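Local coordinates for putative Lipoprotein (Shewanella oneidensis, PDB 3U24) that is of unknown function but binds zinc and calcium ions and belongs to the DUF885 family of the peptidase MA clan, at residues A[31-34]-A[35-39]; A[84-87]-A[88-92]. All coordinates share one frame; numbering follows the deposited sequence.

Contact 1 of 2, residues A[31-34]-A[35-39]; sequences AFID and DLWQL. With ZN (zinc ion), chain H; EDO (1,2-ethanediol), chain X.
Asp35 turns back along its helix toward the carbonyl of Ala31, one turn earlier, and a zinc ion on its carboxylate reaches that carbonyl weakly through a water. OD1 of Asp35 binds the zinc ion directly at 2.3 Å. Water 1, on the metal, makes the weak hydrogen bond to Ala31 O. Water 2, also on the metal, donates to Asp35 OD2, 3.2 Å away. That oxygen also accepts from Gln74 of helix 61-79. With CG beside the backbone N (chi1 -69°), the carboxylate sits next to the Ala31 carbonyl. Asp35 N bonds to the same Ala31 O at 2.9 Å, a regular i to i+4 helix bond.

On another side of the helix, the Ile33 and Trp37 side chains run alongside each other in the same direction. Ile33 CG2 rests 3.4 Å from Trp37 NE1, and Ile33 O sits over one face of the indole, toward its rim. NE1 itself bonds to Tyr369 OH. Replacing Trp37 by alanine is likely to leave Ile33 CG2 without its indole neighbour and Tyr369 OH without the NE1 partner. With OD1 on zinc and OD2 held by water 2 and Gln74, the carboxylate's rotation is probably fixed.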
loop_
_atom_site.group_PDB
_atom_site.type_symbol
_atom_site.label_atom_id
_atom_site.label_comp_id
_atom_site.label_asym_id
_atom_site.label_seq_id
_atom_site.Cartn_x
_atom_site.Cartn_y
_atom_site.Cartn_z
ATOM N N ALA A 31 -16.422 18.830 9.985
ATOM C CA ALA A 31 -16.845 19.685 8.874
ATOM C C ALA A 31 -15.887 19.568 7.692
ATOM O O ALA A 31 -16.298 19.652 6.549
ATOM C CB ALA A 31 -16.956 21.135 9.315
ATOM N N PHE A 32 -14.612 19.369 7.962
ATOM C CA PHE A 32 -13.654 19.216 6.901
ATOM C C PHE A 32 -13.961 17.965 6.050
ATOM O O PHE A 32 -13.969 18.003 4.830
ATOM C CB PHE A 32 -12.236 19.106 7.473
ATOM C CG PHE A 32 -11.226 18.715 6.453
ATOM C CD1 PHE A 32 -10.757 19.631 5.577
ATOM C CD2 PHE A 32 -10.807 17.421 6.345
ATOM C CE1 PHE A 32 -9.851 19.295 4.604
ATOM C CE2 PHE A 32 -9.901 17.056 5.380
ATOM C CZ PHE A 32 -9.433 18.003 4.502
ATOM N N ILE A 33 -14.147 16.838 6.706
ATOM C CA ILE A 33 -14.503 15.597 6.027
ATOM C C ILE A 33 -15.823 15.785 5.278
ATOM O O ILE A 33 -15.927 15.425 4.106
ATOM C CB ILE A 33 -14.569 14.407 7.023
ATOM C CG1 ILE A 33 -13.156 14.103 7.584
ATOM C CG2 ILE A 33 -15.211 13.164 6.393
ATOM C CD1 ILE A 33 -12.114 13.971 6.495
ATOM N N ASP A 34 -16.825 16.384 5.910
ATOM C CA ASP A 34 -18.033 16.687 5.162
ATOM C C ASP A 34 -17.783 17.507 3.889
ATOM O O ASP A 34 -18.332 17.181 2.836
ATOM C CB ASP A 34 -19.052 17.359 6.037
ATOM C CG ASP A 34 -19.672 16.395 7.048
ATOM O OD1 ASP A 34 -19.533 15.154 6.866
ATOM O OD2 ASP A 34 -20.298 16.893 8.015
ATOM N N ASP A 35 -16.922 18.520 3.971
ATOM C CA ASP A 35 -16.624 19.320 2.822
ATOM C C ASP A 35 -15.828 18.553 1.802
ATOM O O ASP A 35 -16.012 18.773 0.628
ATOM C CB ASP A 35 -15.849 20.577 3.209
ATOM C CG ASP A 35 -16.697 21.546 3.999
ATOM O OD1 ASP A 35 -17.927 21.383 3.936
ATOM O OD2 ASP A 35 -16.150 22.454 4.689
ATOM N N LEU A 36 -14.944 17.665 2.242
ATOM C CA LEU A 36 -14.154 16.880 1.313
ATOM C C LEU A 36 -15.087 16.006 0.509
ATOM O O LEU A 36 -14.924 15.914 -0.678
ATOM C CB LEU A 36 -13.091 16.039 2.016
ATOM C CG LEU A 36 -12.103 15.311 1.120
ATOM C CD1 LEU A 36 -11.314 16.276 0.257
ATOM C CD2 LEU A 36 -11.213 14.387 1.965
ATOM N N TRP A 37 -16.088 15.419 1.149
ATOM C CA TRP A 37 -17.016 14.557 0.452
ATOM C C TRP A 37 -17.974 15.271 -0.493
ATOM O O TRP A 37 -18.389 14.691 -1.513
ATOM C CB TRP A 37 -17.811 13.727 1.424
ATOM C CG TRP A 37 -17.046 12.753 2.280
ATOM C CD1 TRP A 37 -17.505 12.182 3.442
ATOM C CD2 TRP A 37 -15.703 12.195 2.079
ATOM N NE1 TRP A 37 -16.587 11.320 3.944
ATOM C CE2 TRP A 37 -15.485 11.283 3.182
ATOM C CE3 TRP A 37 -14.704 12.336 1.122
ATOM C CZ2 TRP A 37 -14.305 10.581 3.340
ATOM C CZ3 TRP A 37 -13.508 11.605 1.278
ATOM C CH2 TRP A 37 -13.319 10.751 2.364
ATOM N N GLN A 38 -18.296 16.512 -0.188
ATOM C CA GLN A 38 -19.076 17.373 -1.074
ATOM C C GLN A 38 -18.282 17.742 -2.318
ATOM O O GLN A 38 -18.851 17.840 -3.375
ATOM C CB GLN A 38 -19.510 18.634 -0.307
ATOM C CG GLN A 38 -20.123 19.760 -1.123
ATOM C CD GLN A 38 -20.695 20.881 -0.219
ATOM O OE1 GLN A 38 -20.007 21.881 0.079
ATOM N NE2 GLN A 38 -21.941 20.693 0.261
ATOM N N LEU A 39 -16.970 17.958 -2.178
ATOM C CA LEU A 39 -16.085 18.210 -3.311
ATOM C C LEU A 39 -15.876 16.969 -4.144
ATOM O O LEU A 39 -15.812 17.050 -5.367
ATOM C CB LEU A 39 -14.714 18.694 -2.837
ATOM C CG LEU A 39 -13.596 18.757 -3.871
ATOM C CD1 LEU A 39 -13.801 19.958 -4.786
ATOM C CD2 LEU A 39 -12.243 18.785 -3.191
HETATM ZN ZN ZN H . -19.567 22.729 4.803
HETATM C C1 EDO X . -22.276 16.473 -4.861
HETATM O O1 EDO X . -21.543 17.622 -5.280
HETATM C C2 EDO X . -21.960 16.200 -3.403
HETATM O O2 EDO X . -23.200 16.089 -2.691
HETATM O O HOH W 1 -18.987 21.573 6.748
HETATM O O HOH W 2 -18.220 24.422 6.155
#

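Contact 2 of 2, residues A[84-87]-A[88-92]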
loop_
_atom_site.group_PDB
_atom_site.type_symbol
_atom_site.label_atom_id
_atom_site.label_comp_id
_atom_site.label_asym_id
_atom_site.label_seq_id
_atom_site.Cartn_x
_atom_site.Cartn_y
_atom_site.Cartn_z
ATOM N N LYS A 84 -0.931 25.058 20.225
ATOM C CA LYS A 84 -0.882 24.800 21.665
ATOM C C LYS A 84 -2.271 24.489 22.240
ATOM O O LYS A 84 -2.384 24.101 23.383
ATOM C CB LYS A 84 -0.313 26.020 22.422
ATOM C CG LYS A 84 1.200 26.225 22.302
ATOM C CD LYS A 84 1.658 27.466 23.099
ATOM C CE LYS A 84 3.085 27.918 22.763
ATOM N NZ LYS A 84 4.168 27.007 23.252
ATOM N N SER A 85 -3.327 24.717 21.474
ATOM C CA SER A 85 -4.669 24.462 21.965
ATOM C C SER A 85 -5.129 23.020 21.711
ATOM O O SER A 85 -6.270 22.708 22.021
ATOM C CB SER A 85 -5.697 25.454 21.358
ATOM O OG SER A 85 -6.099 25.125 19.999
ATOM N N LEU A 86 -4.254 22.149 21.212
ATOM C CA LEU A 86 -4.677 20.835 20.688
ATOM C C LEU A 86 -4.202 19.666 21.538
ATOM O O LEU A 86 -3.118 19.689 22.050
ATOM C CB LEU A 86 -4.156 20.639 19.267
ATOM C CG LEU A 86 -4.578 21.655 18.204
ATOM C CD1 LEU A 86 -4.034 21.213 16.861
ATOM C CD2 LEU A 86 -6.087 21.889 18.191
ATOM N N THR A 87 -5.016 18.635 21.669
ATOM C CA THR A 87 -4.548 17.392 22.278
ATOM C C THR A 87 -3.660 16.600 21.282
ATOM O O THR A 87 -3.527 16.965 20.119
ATOM C CB THR A 87 -5.718 16.485 22.638
ATOM O OG1 THR A 87 -6.408 16.153 21.432
ATOM C CG2 THR A 87 -6.675 17.168 23.628
ATOM N N SER A 88 -3.113 15.482 21.732
ATOM C CA SER A 88 -2.167 14.748 20.921
ATOM C C SER A 88 -2.849 14.177 19.686
ATOM O O SER A 88 -2.339 14.355 18.589
ATOM C CB SER A 88 -1.409 13.707 21.738
ATOM O OG SER A 88 -2.295 12.699 22.127
ATOM N N ASN A 89 -4.030 13.599 19.843
ATOM C CA ASN A 89 -4.815 13.158 18.684
ATOM C C ASN A 89 -5.220 14.256 17.709
ATOM O O ASN A 89 -5.258 14.042 16.470
ATOM C CB ASN A 89 -6.114 12.440 19.109
ATOM C CG ASN A 89 -6.010 10.942 18.962
ATOM O OD1 ASN A 89 -4.924 10.352 19.129
ATOM N ND2 ASN A 89 -7.136 10.309 18.617
ATOM N N GLU A 90 -5.612 15.390 18.270
ATOM C CA GLU A 90 -5.993 16.517 17.451
ATOM C C GLU A 90 -4.784 17.054 16.682
ATOM O O GLU A 90 -4.916 17.458 15.515
ATOM C CB GLU A 90 -6.622 17.603 18.299
ATOM C CG GLU A 90 -8.011 17.258 18.809
ATOM C CD GLU A 90 -8.514 18.247 19.828
ATOM O OE1 GLU A 90 -7.653 19.011 20.352
ATOM O OE2 GLU A 90 -9.757 18.270 20.116
ATOM N N THR A 91 -3.601 17.024 17.297
ATOM C CA THR A 91 -2.435 17.564 16.608
ATOM C C THR A 91 -2.028 16.631 15.465
ATOM O O THR A 91 -1.642 17.069 14.394
ATOM C CB THR A 91 -1.268 17.927 17.574
ATOM O OG1 THR A 91 -0.309 18.705 16.840
ATOM C CG2 THR A 91 -0.573 16.730 18.114
ATOM N N ILE A 92 -2.191 15.340 15.671
ATOM C CA ILE A 92 -2.005 14.364 14.566
ATOM C C ILE A 92 -2.981 14.632 13.421
ATOM O O ILE A 92 -2.556 14.792 12.271
ATOM C CB ILE A 92 -2.082 12.914 15.055
ATOM C CG1 ILE A 92 -0.850 12.628 15.950
ATOM C CG2 ILE A 92 -2.147 11.959 13.856
ATOM C CD1 ILE A 92 -1.031 11.445 16.882
#
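Ser88 opens helix 88-111, directly after the N-cap residue Thr87. The Ser88 carbonyl accepts from Ile92 N in the first helical turn. Asn89 follows, and its side chain turns to other parts of the chain. Its amide oxygen and nitrogen are used by helix 427-432 and the residues before it: ND2 donates to Ser424 O, and OD1 takes a weak bond from Lys429 NZ.

Glu90 makes the main side-chain contact. OE1 accepts from Thr87 N at 3.0 Å in a nearly straight bond (167°). It is met on its anti side, 33° out of the carboxylate plane. CG stands beside the backbone N (chi1 -72°) and the chain then extends, which carries OE1 back to the residue before the helix. In return, Glu90 N donates to Thr87 OG1 in a weak bond of 3.3 Å. These two reciprocal bonds form a capping box. Leu86 crosses the glutamate side chain obliquely, with CD2 3.9 Å from OE1. Phe25 of helix 25-39 touches both Leu86 and Glu90.

Thr91 N bonds to Thr87 O at 2.8 Å, so the N-cap carbonyl is taken into the first turn. The CA of Thr91 lies 4.0 Å from Leu86 CD1, and its carbonyl accepts from the zinc-site residue His95. The capping box gives partners to Thr87 N and Glu90 N at the helix start, and the glutamate's negative charge there probably suits the helix dipole.

Contact 1 comes first along the chain, on helix 25-39. Contact 2 follows after helices 41-47 and 61-79, where a loop leads into helix 88-111. Their centres are 21 Å apart and their nearest atoms about 10 Å, so they do not touch. Both lie on the same side of the chain's centre. Helix 25-39 links them: its Phe25 meets contact 2, while residues 31-39 form contact 1. Helix 427-432 also serves both, packing on Ile33, Leu36 and Trp37 and reaching Asn89 through a weak bond from Lys429. The two contacts therefore belong to one helical region, with a zinc ion on Asp35 in contact 1 and His95, a zinc-binding residue, close to Thr91 in contact 2.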